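Local structure of glycoside hydrolase, GH17 family (Formosa sp. Hel1_33_131, 6FCG) at residues A[187-192]-A[232-237]; A[236-241]-A[286-291]; A[290-295]-A[299-304]. The protein probably hydrolyses internal beta-1,3-glucosidic bonds of laminarin, an algal storage glucan, as an endo-acting laminarinase of glycoside hydrolase family 17. All coordinates share one frame; numbering follows the deposited sequence.

Contact 1 (A[187-192]-A[232-237])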
ATOM      1  N   LYS A 187      13.053 -41.104 -23.682  1.00 24.43           N
ATOM      2  CA  LYS A 187      13.642 -41.340 -24.995  1.00 25.29           C
ATOM      3  C   LYS A 187      15.171 -41.249 -24.964  1.00 26.46           C
ATOM      4  O   LYS A 187      15.872 -42.144 -25.418  1.00 27.85           O
ATOM      5  CB  LYS A 187      13.074 -40.344 -25.992  1.00 24.91           C
ATOM      6  CG  LYS A 187      13.516 -40.557 -27.420  1.00 27.04           C
ATOM      7  CD  LYS A 187      13.281 -39.302 -28.252  1.00 28.89           C
ATOM      8  CE  LYS A 187      13.923 -39.451 -29.612  1.00 30.70           C
ATOM      9  NZ  LYS A 187      13.772 -38.183 -30.383  1.00 31.56           N
ATOM     10  N   TRP A 188      15.686 -40.148 -24.438  1.00 27.45           N
ATOM     11  CA  TRP A 188      17.127 -39.914 -24.434  1.00 26.23           C
ATOM     12  C   TRP A 188      17.856 -40.717 -23.370  1.00 26.78           C
ATOM     13  O   TRP A 188      18.985 -41.135 -23.580  1.00 27.60           O
ATOM     14  CB  TRP A 188      17.437 -38.416 -24.340  1.00 25.12           C
ATOM     15  CG  TRP A 188      16.987 -37.687 -25.551  1.00 24.11           C
ATOM     16  CD1 TRP A 188      16.011 -36.754 -25.618  1.00 24.51           C
ATOM     17  CD2 TRP A 188      17.446 -37.891 -26.880  1.00 23.98           C
ATOM     18  NE1 TRP A 188      15.852 -36.329 -26.910  1.00 24.10           N
ATOM     19  CE2 TRP A 188      16.723 -37.015 -27.709  1.00 22.85           C
ATOM     20  CE3 TRP A 188      18.410 -38.737 -27.455  1.00 24.32           C
ATOM     21  CZ2 TRP A 188      16.932 -36.941 -29.071  1.00 22.50           C
ATOM     22  CZ3 TRP A 188      18.626 -38.669 -28.811  1.00 24.48           C
ATOM     23  CH2 TRP A 188      17.882 -37.770 -29.616  1.00 23.34           C
ATOM     24  N   VAL A 189      17.240 -40.929 -22.222  1.00 25.86           N
ATOM     25  CA  VAL A 189      17.859 -41.815 -21.254  1.00 25.98           C
ATOM     26  C   VAL A 189      18.022 -43.181 -21.923  1.00 25.70           C
ATOM     27  O   VAL A 189      19.062 -43.797 -21.795  1.00 24.72           O
ATOM     28  CB  VAL A 189      17.037 -41.901 -19.948  1.00 27.19           C
ATOM     29  CG1 VAL A 189      17.487 -43.056 -19.060  1.00 28.85           C
ATOM     30  CG2 VAL A 189      17.161 -40.601 -19.180  1.00 27.74           C
ATOM     31  N   ASN A 190      16.972 -43.666 -22.588  1.00 24.62           N
ATOM     32  CA  ASN A 190      17.010 -44.991 -23.205  1.00 23.39           C
ATOM     33  C   ASN A 190      18.064 -45.046 -24.295  1.00 23.80           C
ATOM     34  O   ASN A 190      18.744 -46.051 -24.431  1.00 23.81           O
ATOM     35  CB  ASN A 190      15.628 -45.409 -23.755  1.00 22.79           C
ATOM     36  CG  ASN A 190      14.707 -45.996 -22.670  1.00 22.99           C
ATOM     37  OD1 ASN A 190      15.158 -46.457 -21.612  1.00 23.93           O
ATOM     38  ND2 ASN A 190      13.415 -46.014 -22.948  1.00 22.53           N
ATOM     39  N   HIS A 191      18.187 -43.971 -25.062  1.00 23.65           N
ATOM     40  CA  HIS A 191      19.229 -43.859 -26.073  1.00 24.87           C
ATOM     41  C   HIS A 191      20.621 -44.063 -25.464  1.00 25.45           C
ATOM     42  O   HIS A 191      21.434 -44.815 -25.999  1.00 23.54           O
ATOM     43  CB  HIS A 191      19.139 -42.483 -26.722  1.00 25.30           C
ATOM     44  CG  HIS A 191      20.237 -42.175 -27.698  1.00 25.62           C
ATOM     45  ND1 HIS A 191      20.176 -42.497 -29.037  1.00 26.20           N
ATOM     46  CD2 HIS A 191      21.399 -41.503 -27.529  1.00 26.06           C
ATOM     47  CE1 HIS A 191      21.271 -42.068 -29.645  1.00 25.57           C
ATOM     48  NE2 HIS A 191      22.027 -41.459 -28.754  1.00 25.88           N
ATOM     49  N   LEU A 192      20.865 -43.396 -24.338  1.00 26.06           N
ATOM     50  CA  LEU A 192      22.143 -43.486 -23.634  1.00 26.01           C
ATOM     51  C   LEU A 192      22.379 -44.862 -22.996  1.00 26.08           C
ATOM     52  O   LEU A 192      23.494 -45.376 -23.058  1.00 26.94           O
ATOM     53  CB  LEU A 192      22.266 -42.374 -22.578  1.00 25.98           C
ATOM     54  CG  LEU A 192      22.393 -40.923 -23.079  1.00 25.67           C
ATOM     55  CD1 LEU A 192      22.410 -39.968 -21.903  1.00 27.13           C
ATOM     56  CD2 LEU A 192      23.634 -40.692 -23.911  1.00 25.61           C
ATOM     57  N   ILE A 232      11.767 -43.699 -14.316  1.00 25.77           N
ATOM     58  CA  ILE A 232      12.313 -44.139 -13.036  1.00 24.49           C
ATOM     59  C   ILE A 232      12.976 -45.519 -13.152  1.00 27.09           C
ATOM     60  O   ILE A 232      13.994 -45.734 -12.507  1.00 25.85           O
ATOM     61  CB  ILE A 232      11.251 -44.127 -11.927  1.00 23.53           C
ATOM     62  CG1 ILE A 232      10.875 -42.683 -11.592  1.00 23.86           C
ATOM     63  CG2 ILE A 232      11.752 -44.814 -10.667  1.00 23.62           C
ATOM     64  CD1 ILE A 232       9.525 -42.532 -10.935  1.00 25.05           C
ATOM     65  N   GLU A 233      12.407 -46.431 -13.958  1.00 31.15           N
ATOM     66  CA  GLU A 233      13.055 -47.722 -14.292  1.00 33.96           C
ATOM     67  C   GLU A 233      14.327 -47.555 -15.095  1.00 31.29           C
ATOM     68  O   GLU A 233      15.273 -48.253 -14.851  1.00 30.32           O
ATOM     69  CB  GLU A 233      12.134 -48.707 -15.096  1.00 40.20           C
ATOM     70  CG  GLU A 233      11.080 -49.510 -14.240  1.00 50.94           C
ATOM     71  CD  GLU A 233      11.642 -50.554 -13.260  1.00 56.25           C
ATOM     72  OE1 GLU A 233      12.829 -50.560 -12.909  1.00 55.99           O
ATOM     73  OE2 GLU A 233      10.839 -51.359 -12.742  1.00 64.78           O
ATOM     74  N   ALA A 234      14.336 -46.655 -16.069  1.00 30.92           N
ATOM     75  CA  ALA A 234      15.456 -46.550 -17.010  1.00 29.87           C
ATOM     76  C   ALA A 234      16.704 -45.902 -16.435  1.00 28.82           C
ATOM     77  O   ALA A 234      17.804 -46.298 -16.805  1.00 31.04           O
ATOM     78  CB  ALA A 234      15.026 -45.805 -18.262  1.00 31.09           C
ATOM     79  N   VAL A 235      16.558 -44.920 -15.543  1.00 26.88           N
ATOM     80  CA  VAL A 235      17.736 -44.209 -14.981  1.00 25.24           C
ATOM     81  C   VAL A 235      18.532 -45.078 -14.015  1.00 24.28           C
ATOM     82  O   VAL A 235      17.996 -46.023 -13.449  1.00 23.82           O
ATOM     83  CB  VAL A 235      17.374 -42.875 -14.256  1.00 24.25           C
ATOM     84  CG1 VAL A 235      16.785 -41.888 -15.237  1.00 23.41           C
ATOM     85  CG2 VAL A 235      16.451 -43.075 -13.066  1.00 23.22           C
ATOM     86  N   ASP A 236      19.811 -44.779 -13.849  1.00 23.18           N
ATOM     87  CA  ASP A 236      20.623 -45.490 -12.846  1.00 22.99           C
ATOM     88  C   ASP A 236      20.345 -44.946 -11.458  1.00 24.07           C
ATOM     89  O   ASP A 236      20.396 -45.700 -10.482  1.00 28.29           O
ATOM     90  CB  ASP A 236      22.102 -45.419 -13.185  1.00 23.36           C
ATOM     91  CG  ASP A 236      22.441 -46.194 -14.450  1.00 24.79           C
ATOM     92  OD1 ASP A 236      22.396 -47.432 -14.409  1.00 23.26           O
ATOM     93  OD2 ASP A 236      22.783 -45.568 -15.497  1.00 26.14           O
ATOM     94  N   TYR A 237      20.034 -43.645 -11.359  1.00 23.41           N
ATOM     95  CA  TYR A 237      19.575 -43.033 -10.105  1.00 22.08           C
ATOM     96  C   TYR A 237      18.707 -41.802 -10.374  1.00 21.00           C
ATOM     97  O   TYR A 237      18.621 -41.352 -11.510  1.00 19.88           O
ATOM     98  CB  TYR A 237      20.781 -42.663  -9.231  1.00 22.70           C
ATOM     99  CG  TYR A 237      21.528 -41.381  -9.622  1.00 22.35           C
ATOM    100  CD1 TYR A 237      22.471 -41.382 -10.627  1.00 23.26           C
ATOM    101  CD2 TYR A 237      21.305 -40.183  -8.944  1.00 22.62           C
ATOM    102  CE1 TYR A 237      23.170 -40.224 -10.955  1.00 24.07           C
ATOM    103  CE2 TYR A 237      21.993 -39.029  -9.262  1.00 22.46           C
ATOM    104  CZ  TYR A 237      22.918 -39.045 -10.274  1.00 23.29           C
ATOM    105  OH  TYR A 237      23.626 -37.899 -10.601  1.00 24.16           O
TER

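Contact 2 (A[236-241]-A[286-291])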
ATOM      1  N   ASP A 236      19.811 -44.779 -13.849  1.00 23.18           N
ATOM      2  CA  ASP A 236      20.623 -45.490 -12.846  1.00 22.99           C
ATOM      3  C   ASP A 236      20.345 -44.946 -11.458  1.00 24.07           C
ATOM      4  O   ASP A 236      20.396 -45.700 -10.482  1.00 28.29           O
ATOM      5  CB  ASP A 236      22.102 -45.419 -13.185  1.00 23.36           C
ATOM      6  CG  ASP A 236      22.441 -46.194 -14.450  1.00 24.79           C
ATOM      7  OD1 ASP A 236      22.396 -47.432 -14.409  1.00 23.26           O
ATOM      8  OD2 ASP A 236      22.783 -45.568 -15.497  1.00 26.14           O
ATOM      9  N   TYR A 237      20.034 -43.645 -11.359  1.00 23.41           N
ATOM     10  CA  TYR A 237      19.575 -43.033 -10.105  1.00 22.08           C
ATOM     11  C   TYR A 237      18.707 -41.802 -10.374  1.00 21.00           C
ATOM     12  O   TYR A 237      18.621 -41.352 -11.510  1.00 19.88           O
ATOM     13  CB  TYR A 237      20.781 -42.663  -9.231  1.00 22.70           C
ATOM     14  CG  TYR A 237      21.528 -41.381  -9.622  1.00 22.35           C
ATOM     15  CD1 TYR A 237      22.471 -41.382 -10.627  1.00 23.26           C
ATOM     16  CD2 TYR A 237      21.305 -40.183  -8.944  1.00 22.62           C
ATOM     17  CE1 TYR A 237      23.170 -40.224 -10.955  1.00 24.07           C
ATOM     18  CE2 TYR A 237      21.993 -39.029  -9.262  1.00 22.46           C
ATOM     19  CZ  TYR A 237      22.918 -39.045 -10.274  1.00 23.29           C
ATOM     20  OH  TYR A 237      23.626 -37.899 -10.601  1.00 24.16           O
ATOM     21  N   LEU A 238      18.111 -41.249  -9.311  1.00 20.50           N
ATOM     22  CA  LEU A 238      17.301 -40.036  -9.382  1.00 21.15           C
ATOM     23  C   LEU A 238      18.060 -38.862  -8.795  1.00 20.85           C
ATOM     24  O   LEU A 238      18.435 -38.890  -7.631  1.00 22.85           O
ATOM     25  CB  LEU A 238      15.977 -40.200  -8.623  1.00 22.81           C
ATOM     26  CG  LEU A 238      14.871 -41.043  -9.284  1.00 24.29           C
ATOM     27  CD1 LEU A 238      15.192 -42.537  -9.234  1.00 25.49           C
ATOM     28  CD2 LEU A 238      13.538 -40.800  -8.598  1.00 25.25           C
ATOM     29  N   SER A 239      18.247 -37.816  -9.599  1.00 20.59           N
ATOM     30  CA  SER A 239      18.855 -36.558  -9.162  1.00 20.01           C
ATOM     31  C   SER A 239      17.708 -35.535  -8.856  1.00 19.93           C
ATOM     32  O   SER A 239      17.023 -35.053  -9.751  1.00 20.33           O
ATOM     33  CB  SER A 239      19.816 -36.042 -10.230  1.00 19.36           C
ATOM     34  OG  SER A 239      20.539 -34.924  -9.778  1.00 18.02           O
ATOM     35  N   VAL A 240      17.527 -35.230  -7.580  1.00 19.58           N
ATOM     36  CA  VAL A 240      16.355 -34.550  -7.072  1.00 19.94           C
ATOM     37  C   VAL A 240      16.715 -33.165  -6.597  1.00 21.02           C
ATOM     38  O   VAL A 240      17.689 -33.001  -5.842  1.00 21.94           O
ATOM     39  CB  VAL A 240      15.763 -35.340  -5.893  1.00 19.08           C
ATOM     40  CG1 VAL A 240      14.674 -34.556  -5.194  1.00 18.92           C
ATOM     41  CG2 VAL A 240      15.221 -36.659  -6.400  1.00 18.94           C
ATOM     42  N   HIS A 241      15.904 -32.182  -6.980  1.00 20.98           N
ATOM     43  CA  HIS A 241      16.074 -30.803  -6.480  1.00 21.97           C
ATOM     44  C   HIS A 241      15.015 -30.436  -5.440  1.00 20.67           C
ATOM     45  O   HIS A 241      13.840 -30.735  -5.641  1.00 19.55           O
ATOM     46  CB  HIS A 241      15.980 -29.768  -7.613  1.00 22.58           C
ATOM     47  CG  HIS A 241      16.902 -30.026  -8.769  1.00 23.34           C
ATOM     48  ND1 HIS A 241      17.027 -29.131  -9.810  1.00 23.23           N
ATOM     49  CD2 HIS A 241      17.752 -31.046  -9.044  1.00 22.81           C
ATOM     50  CE1 HIS A 241      17.901 -29.593 -10.681  1.00 22.52           C
ATOM     51  NE2 HIS A 241      18.354 -30.755 -10.243  1.00 23.11           N
ATOM     52  N   ASP A 286      12.309 -37.277   0.755  1.00 21.86           N
ATOM     53  CA  ASP A 286      11.681 -38.514   1.242  1.00 24.02           C
ATOM     54  C   ASP A 286      10.376 -38.850   0.501  1.00 26.52           C
ATOM     55  O   ASP A 286      10.051 -40.025   0.289  1.00 25.53           O
ATOM     56  CB  ASP A 286      11.425 -38.460   2.775  1.00 24.15           C
ATOM     57  CG  ASP A 286      12.694 -38.640   3.594  1.00 25.54           C
ATOM     58  OD1 ASP A 286      13.776 -38.915   3.014  1.00 27.68           O
ATOM     59  OD2 ASP A 286      12.641 -38.472   4.826  1.00 26.66           O
ATOM     60  N   SER A 287       9.631 -37.803   0.115  1.00 27.54           N
ATOM     61  CA  SER A 287       8.418 -37.937  -0.687  1.00 25.45           C
ATOM     62  C   SER A 287       8.693 -38.602  -2.037  1.00 23.76           C
ATOM     63  O   SER A 287       7.908 -39.420  -2.491  1.00 26.45           O
ATOM     64  CB  SER A 287       7.793 -36.566  -0.888  1.00 26.18           C
ATOM     65  OG  SER A 287       6.498 -36.708  -1.397  1.00 27.46           O
ATOM     66  N   VAL A 288       9.845 -38.308  -2.631  1.00 23.80           N
ATOM     67  CA  VAL A 288      10.306 -39.009  -3.840  1.00 24.91           C
ATOM     68  C   VAL A 288      10.630 -40.491  -3.548  1.00 25.82           C
ATOM     69  O   VAL A 288      10.229 -41.386  -4.305  1.00 26.68           O
ATOM     70  CB  VAL A 288      11.532 -38.325  -4.509  1.00 23.97           C
ATOM     71  CG1 VAL A 288      11.941 -39.052  -5.801  1.00 23.16           C
ATOM     72  CG2 VAL A 288      11.236 -36.859  -4.849  1.00 23.54           C
ATOM     73  N   ALA A 289      11.332 -40.744  -2.452  1.00 26.25           N
ATOM     74  CA  ALA A 289      11.623 -42.121  -2.033  1.00 25.86           C
ATOM     75  C   ALA A 289      10.353 -42.949  -1.784  1.00 24.31           C
ATOM     76  O   ALA A 289      10.294 -44.103  -2.174  1.00 23.69           O
ATOM     77  CB  ALA A 289      12.511 -42.145  -0.788  1.00 25.37           C
ATOM     78  N   SER A 290       9.354 -42.349  -1.140  1.00 24.62           N
ATOM     79  CA  SER A 290       8.038 -42.980  -0.948  1.00 24.38           C
ATOM     80  C   SER A 290       7.327 -43.303  -2.237  1.00 25.40           C
ATOM     81  O   SER A 290       6.708 -44.364  -2.368  1.00 27.41           O
ATOM     82  CB  SER A 290       7.126 -42.090  -0.126  1.00 23.67           C
ATOM     83  OG  SER A 290       7.549 -42.103   1.205  1.00 24.06           O
ATOM     84  N   TYR A 291       7.403 -42.392  -3.193  1.00 26.34           N
ATOM     85  CA  TYR A 291       6.739 -42.617  -4.465  1.00 26.80           C
ATOM     86  C   TYR A 291       7.332 -43.812  -5.222  1.00 28.34           C
ATOM     87  O   TYR A 291       6.574 -44.644  -5.736  1.00 32.09           O
ATOM     88  CB  TYR A 291       6.708 -41.350  -5.353  1.00 25.04           C
ATOM     89  CG  TYR A 291       5.915 -41.611  -6.618  1.00 23.46           C
ATOM     90  CD1 TYR A 291       4.547 -41.878  -6.551  1.00 23.02           C
ATOM     91  CD2 TYR A 291       6.534 -41.650  -7.852  1.00 22.07           C
ATOM     92  CE1 TYR A 291       3.821 -42.155  -7.694  1.00 22.54           C
ATOM     93  CE2 TYR A 291       5.818 -41.925  -8.995  1.00 22.57           C
ATOM     94  CZ  TYR A 291       4.463 -42.181  -8.911  1.00 22.45           C
ATOM     95  OH  TYR A 291       3.772 -42.464 -10.054  1.00 22.94           O
TER

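Contact 3 (A[290-295]-A[299-304])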
ATOM      1  N   SER A 290       9.354 -42.349  -1.140  1.00 24.62           N
ATOM      2  CA  SER A 290       8.038 -42.980  -0.948  1.00 24.38           C
ATOM      3  C   SER A 290       7.327 -43.303  -2.237  1.00 25.40           C
ATOM      4  O   SER A 290       6.708 -44.364  -2.368  1.00 27.41           O
ATOM      5  CB  SER A 290       7.126 -42.090  -0.126  1.00 23.67           C
ATOM      6  OG  SER A 290       7.549 -42.103   1.205  1.00 24.06           O
ATOM      7  N   TYR A 291       7.403 -42.392  -3.193  1.00 26.34           N
ATOM      8  CA  TYR A 291       6.739 -42.617  -4.465  1.00 26.80           C
ATOM      9  C   TYR A 291       7.332 -43.812  -5.222  1.00 28.34           C
ATOM     10  O   TYR A 291       6.574 -44.644  -5.736  1.00 32.09           O
ATOM     11  CB  TYR A 291       6.708 -41.350  -5.353  1.00 25.04           C
ATOM     12  CG  TYR A 291       5.915 -41.611  -6.618  1.00 23.46           C
ATOM     13  CD1 TYR A 291       4.547 -41.878  -6.551  1.00 23.02           C
ATOM     14  CD2 TYR A 291       6.534 -41.650  -7.852  1.00 22.07           C
ATOM     15  CE1 TYR A 291       3.821 -42.155  -7.694  1.00 22.54           C
ATOM     16  CE2 TYR A 291       5.818 -41.925  -8.995  1.00 22.57           C
ATOM     17  CZ  TYR A 291       4.463 -42.181  -8.911  1.00 22.45           C
ATOM     18  OH  TYR A 291       3.772 -42.464 -10.054  1.00 22.94           O
ATOM     19  N   ILE A 292       8.658 -43.914  -5.274  1.00 29.09           N
ATOM     20  CA  ILE A 292       9.303 -45.007  -6.036  1.00 32.56           C
ATOM     21  C   ILE A 292       9.077 -46.334  -5.303  1.00 33.22           C
ATOM     22  O   ILE A 292       8.809 -47.345  -5.938  1.00 33.74           O
ATOM     23  CB  ILE A 292      10.781 -44.770  -6.470  1.00 35.51           C
ATOM     24  CG1 ILE A 292      11.749 -44.918  -5.281  1.00 37.31           C
ATOM     25  CG2 ILE A 292      10.903 -43.434  -7.246  1.00 37.50           C
ATOM     26  CD1 ILE A 292      13.172 -44.427  -5.478  1.00 40.41           C
ATOM     27  N   LYS A 293       9.081 -46.306  -3.970  1.00 36.87           N
ATOM     28  CA  LYS A 293       8.732 -47.486  -3.171  1.00 41.80           C
ATOM     29  C   LYS A 293       7.321 -47.984  -3.501  1.00 39.49           C
ATOM     30  O   LYS A 293       7.126 -49.177  -3.669  1.00 37.46           O
ATOM     31  CB  LYS A 293       8.844 -47.203  -1.666  1.00 49.30           C
ATOM     32  CG  LYS A 293       8.830 -48.468  -0.822  1.00 58.84           C
ATOM     33  CD  LYS A 293       8.806 -48.164   0.669  1.00 65.37           C
ATOM     34  CE  LYS A 293       9.079 -49.432   1.469  1.00 69.33           C
ATOM     35  NZ  LYS A 293       8.830 -49.222   2.920  1.00 71.45           N
ATOM     36  N   SER A 294       6.363 -47.067  -3.638  1.00 38.24           N
ATOM     37  CA  SER A 294       4.978 -47.417  -4.021  1.00 33.47           C
ATOM     38  C   SER A 294       4.875 -48.052  -5.417  1.00 31.64           C
ATOM     39  O   SER A 294       3.969 -48.804  -5.668  1.00 29.95           O
ATOM     40  CB  SER A 294       4.051 -46.192  -3.933  1.00 32.23           C
ATOM     41  OG  SER A 294       4.039 -45.439  -5.143  1.00 31.86           O
ATOM     42  N   LEU A 295       5.826 -47.764  -6.311  1.00 32.26           N
ATOM     43  CA  LEU A 295       5.912 -48.437  -7.612  1.00 31.46           C
ATOM     44  C   LEU A 295       6.662 -49.769  -7.568  1.00 31.83           C
ATOM     45  O   LEU A 295       6.843 -50.385  -8.608  1.00 35.02           O
ATOM     46  CB  LEU A 295       6.616 -47.526  -8.619  1.00 34.08           C
ATOM     47  CG  LEU A 295       5.971 -46.164  -8.929  1.00 35.70           C
ATOM     48  CD1 LEU A 295       6.895 -45.310  -9.789  1.00 35.50           C
ATOM     49  CD2 LEU A 295       4.638 -46.366  -9.636  1.00 36.42           C
ATOM     50  N   LYS A 299      15.781 -47.551  -6.271  1.00 36.55           N
ATOM     51  CA  LYS A 299      16.849 -46.796  -6.934  1.00 31.31           C
ATOM     52  C   LYS A 299      17.448 -45.858  -5.920  1.00 28.35           C
ATOM     53  O   LYS A 299      16.736 -45.352  -5.064  1.00 25.35           O
ATOM     54  CB  LYS A 299      16.313 -45.953  -8.088  1.00 30.13           C
ATOM     55  CG  LYS A 299      15.873 -46.766  -9.263  1.00 30.02           C
ATOM     56  CD  LYS A 299      16.931 -46.817 -10.331  1.00 31.54           C
ATOM     57  CE  LYS A 299      16.740 -48.058 -11.188  1.00 31.66           C
ATOM     58  NZ  LYS A 299      16.140 -47.877 -12.513  1.00 32.37           N
ATOM     59  N   PRO A 300      18.749 -45.585  -6.038  1.00 26.82           N
ATOM     60  CA  PRO A 300      19.293 -44.517  -5.216  1.00 26.65           C
ATOM     61  C   PRO A 300      18.705 -43.132  -5.582  1.00 25.64           C
ATOM     62  O   PRO A 300      18.347 -42.871  -6.734  1.00 24.12           O
ATOM     63  CB  PRO A 300      20.799 -44.566  -5.508  1.00 27.29           C
ATOM     64  CG  PRO A 300      21.013 -45.761  -6.378  1.00 27.43           C
ATOM     65  CD  PRO A 300      19.715 -46.051  -7.039  1.00 26.90           C
ATOM     66  N   ILE A 301      18.629 -42.267  -4.577  1.00 24.90           N
ATOM     67  CA  ILE A 301      18.289 -40.878  -4.757  1.00 24.58           C
ATOM     68  C   ILE A 301      19.481 -40.064  -4.275  1.00 24.30           C
ATOM     69  O   ILE A 301      20.026 -40.317  -3.182  1.00 22.68           O
ATOM     70  CB  ILE A 301      17.031 -40.510  -3.958  1.00 26.69           C
ATOM     71  CG1 ILE A 301      15.833 -41.267  -4.530  1.00 27.35           C
ATOM     72  CG2 ILE A 301      16.774 -39.010  -4.037  1.00 27.99           C
ATOM     73  CD1 ILE A 301      14.657 -41.318  -3.602  1.00 27.63           C
ATOM     74  N   HIS A 302      19.855 -39.072  -5.089  1.00 24.30           N
ATOM     75  CA  HIS A 302      20.848 -38.047  -4.709  1.00 24.41           C
ATOM     76  C   HIS A 302      20.300 -36.644  -4.918  1.00 23.14           C
ATOM     77  O   HIS A 302      19.408 -36.427  -5.729  1.00 22.74           O
ATOM     78  CB  HIS A 302      22.139 -38.283  -5.473  1.00 25.92           C
ATOM     79  CG  HIS A 302      22.769 -39.599  -5.132  1.00 27.55           C
ATOM     80  ND1 HIS A 302      23.319 -39.831  -3.897  1.00 29.31           N
ATOM     81  CD2 HIS A 302      22.841 -40.774  -5.798  1.00 26.60           C
ATOM     82  CE1 HIS A 302      23.745 -41.077  -3.822  1.00 27.77           C
ATOM     83  NE2 HIS A 302      23.469 -41.671  -4.967  1.00 26.61           N
ATOM     84  N   ILE A 303      20.815 -35.686  -4.159  1.00 23.39           N
ATOM     85  CA  ILE A 303      20.386 -34.301  -4.298  1.00 22.97           C
ATOM     86  C   ILE A 303      21.210 -33.632  -5.384  1.00 21.29           C
ATOM     87  O   ILE A 303      22.384 -33.335  -5.211  1.00 21.36           O
ATOM     88  CB  ILE A 303      20.458 -33.526  -2.969  1.00 23.83           C
ATOM     89  CG1 ILE A 303      19.657 -34.267  -1.872  1.00 24.68           C
ATOM     90  CG2 ILE A 303      19.923 -32.104  -3.140  1.00 23.07           C
ATOM     91  CD1 ILE A 303      18.203 -34.576  -2.215  1.00 25.56           C
ATOM     92  N   GLY A 304      20.555 -33.376  -6.501  1.00 20.80           N
ATOM     93  CA  GLY A 304      21.173 -32.699  -7.624  1.00 21.67           C
ATOM     94  C   GLY A 304      21.249 -31.185  -7.512  1.00 20.89           C
ATOM     95  O   GLY A 304      22.033 -30.560  -8.238  1.00 20.40           O
TER

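Contact 1 (A[187-192]-A[232-237])
Val189 holds CG1 opposite its backbone N about CA-CB (chi1 167°), which turns this methyl toward Ala234 and Val235. Val235 meets it with its own CG1, set opposite the carbonyl carbon at chi1 -64°. These choices make a small apolar contact between one helix and the end of another, with no hydrogen bond across it.

Val189 CG1 lies 3.8 Å from Ala234 CB. The same methyl is 4.1 Å from Val235 CG1, so it faces both residues at once. The second branch also takes part, with Val189 CG2 4.2 Å from Val235 CG1. The two valines cross obliquely, and the CG1 of Val235 is met by both methyls of Val189. At the exposed margin Asn190 turns its amide toward the other segment. Its OD1 is 3.4 Å from Ala234 CB, a contact of a carbonyl oxygen with a methyl and not a polar bond. The CA atoms of Asn190 and Ala234 are 6.6 Å apart.

Val235 is the first residue to leave helical geometry, so the contact lies where helix 226-234 gives way to the turn before strand 238-241. Gln193, one turn on from Val189, bridges to this turn by donating its NE2 to Ala234 O and Asp236 OD2. The contact joins two neighbouring outer helices of the TIM barrel, 182-197 and 226-234. Beneath them runs strand 206-212, where Ile207 packs against Val189 and Leu192.

Contact 2 (A[236-241]-A[286-291])
This contact belongs to the beta-alpha-beta crossover of a TIM barrel. Strand 238-241 is one of the parallel strands of the barrel wall, and helix 266-294 covers it from outside on the way to the neighbouring strand 301-305. Leu238 and Val240 stand two residues apart, so both face the helix. Val288 points from the helix toward them. All three are buried, and the contact is wholly apolar.

The CG1 methyl of Val288 does most of the touching. It lies opposite the backbone N (chi1 -177°), which sends it out toward the strand. There it is 3.7 Å from Leu238 CD2 and 4.1 Å from Val240 CG2. Leu238 brings CD2 to this place with chi1 -76° and chi2 74°; CD2 then lies opposite CA and forms the far end of an extended side chain. Leu238 meets Val288 at a slant. Val240 and Val288 instead run past each other in opposite directions, each offering both of its methyls.

Trp216 of helix 214-218 touches all three side chains, and Phe213 packs on both valines, so two aromatic side chains add to the apolar layer. The alternate residues of the strand, Ser239 and His241, point to its other face and are polar. Ser239 OG bonds to Ser210 OG, and His241 ND1 to Glu169 OE2. On the helix, Ser287 OG is hydrogen-bonded to Gly218 O, a second tie to the segment carrying Trp216. The second valine-valine approach completes the contact: Val240 CG1 lies 4.2 Å from Val288 CG2.

Contact 3 (A[290-295]-A[299-304])
Lys299 NZ probably bonds to two backbone carbonyls, Ile232 O and Val235 O. The ammonium group is thus led away from Ile292, while the backbone of Lys299 stays beside it. Ile232 O lies in the last turn of helix 226-234 and Val235 O just past its end; a helix end would probably favour a positive charge there. The lysine therefore ties the turn before strand 301-305 to the C-terminal end of helix 226-234.

Across the contact itself all the touching is done by CD1 of Ile292. This methyl lies 3.7 Å from Lys299 O and 4.4 Å from Lys299 CB. It also meets Ile301 tip to tip, with 3.9 Å between Ile292 CD1 and Ile301 CD1. Ile292 reaches there from an unusual setting: CG1 sits between the backbone N and the carbonyl carbon (chi1 75°), and chi2 then carries CD1 outward in an extended chain. Ile301 is extended too, from the opposite side. No hydrogen bond joins the two segments.

The helical segment has its own polar fastening. Tyr291 O accepts from Ser294 OG at 2.7 Å and from Leu295 N at 3.3 Å. The hydroxyl approaches at 133° to the C=O bond and is tilted 19° from the carbonyl plane. Leu295 turns back over one face of the Tyr291 ring, with CG displaced toward the rim.

A short loop, 295-300, links helix 266-294 to strand 301-305. Helix 266-294 ends against helix 226-234, where Ile232 packs on Ile292 and Leu295. The chain then enters strand 301-305 beside strand 238-241, with Leu238 touching Ile292 and Val240 against Ile301.

In the fold
The three contacts follow the chain along one side of a TIM barrel. Contact 1 joins the outer helices 182-197 and 226-234 and runs into strand 238-241, where contact 2 begins; they share Asp236 and Tyr237, with centres about 14 Å apart. Contact 3 opens after contact 1 closes, their centres also about 14 Å apart. Contacts 2 and 3 have centres only about 3 Å apart. Both use helix 266-294 and share Ser290 and Tyr291. Their strands, 238-241 and 301-305, are parallel neighbours, joined by backbone hydrogen bonds, Val240 N to His302 O (2.9 Å) and His302 N to Leu238 O (2.9 Å). Together they link two wall strands and three outer helices.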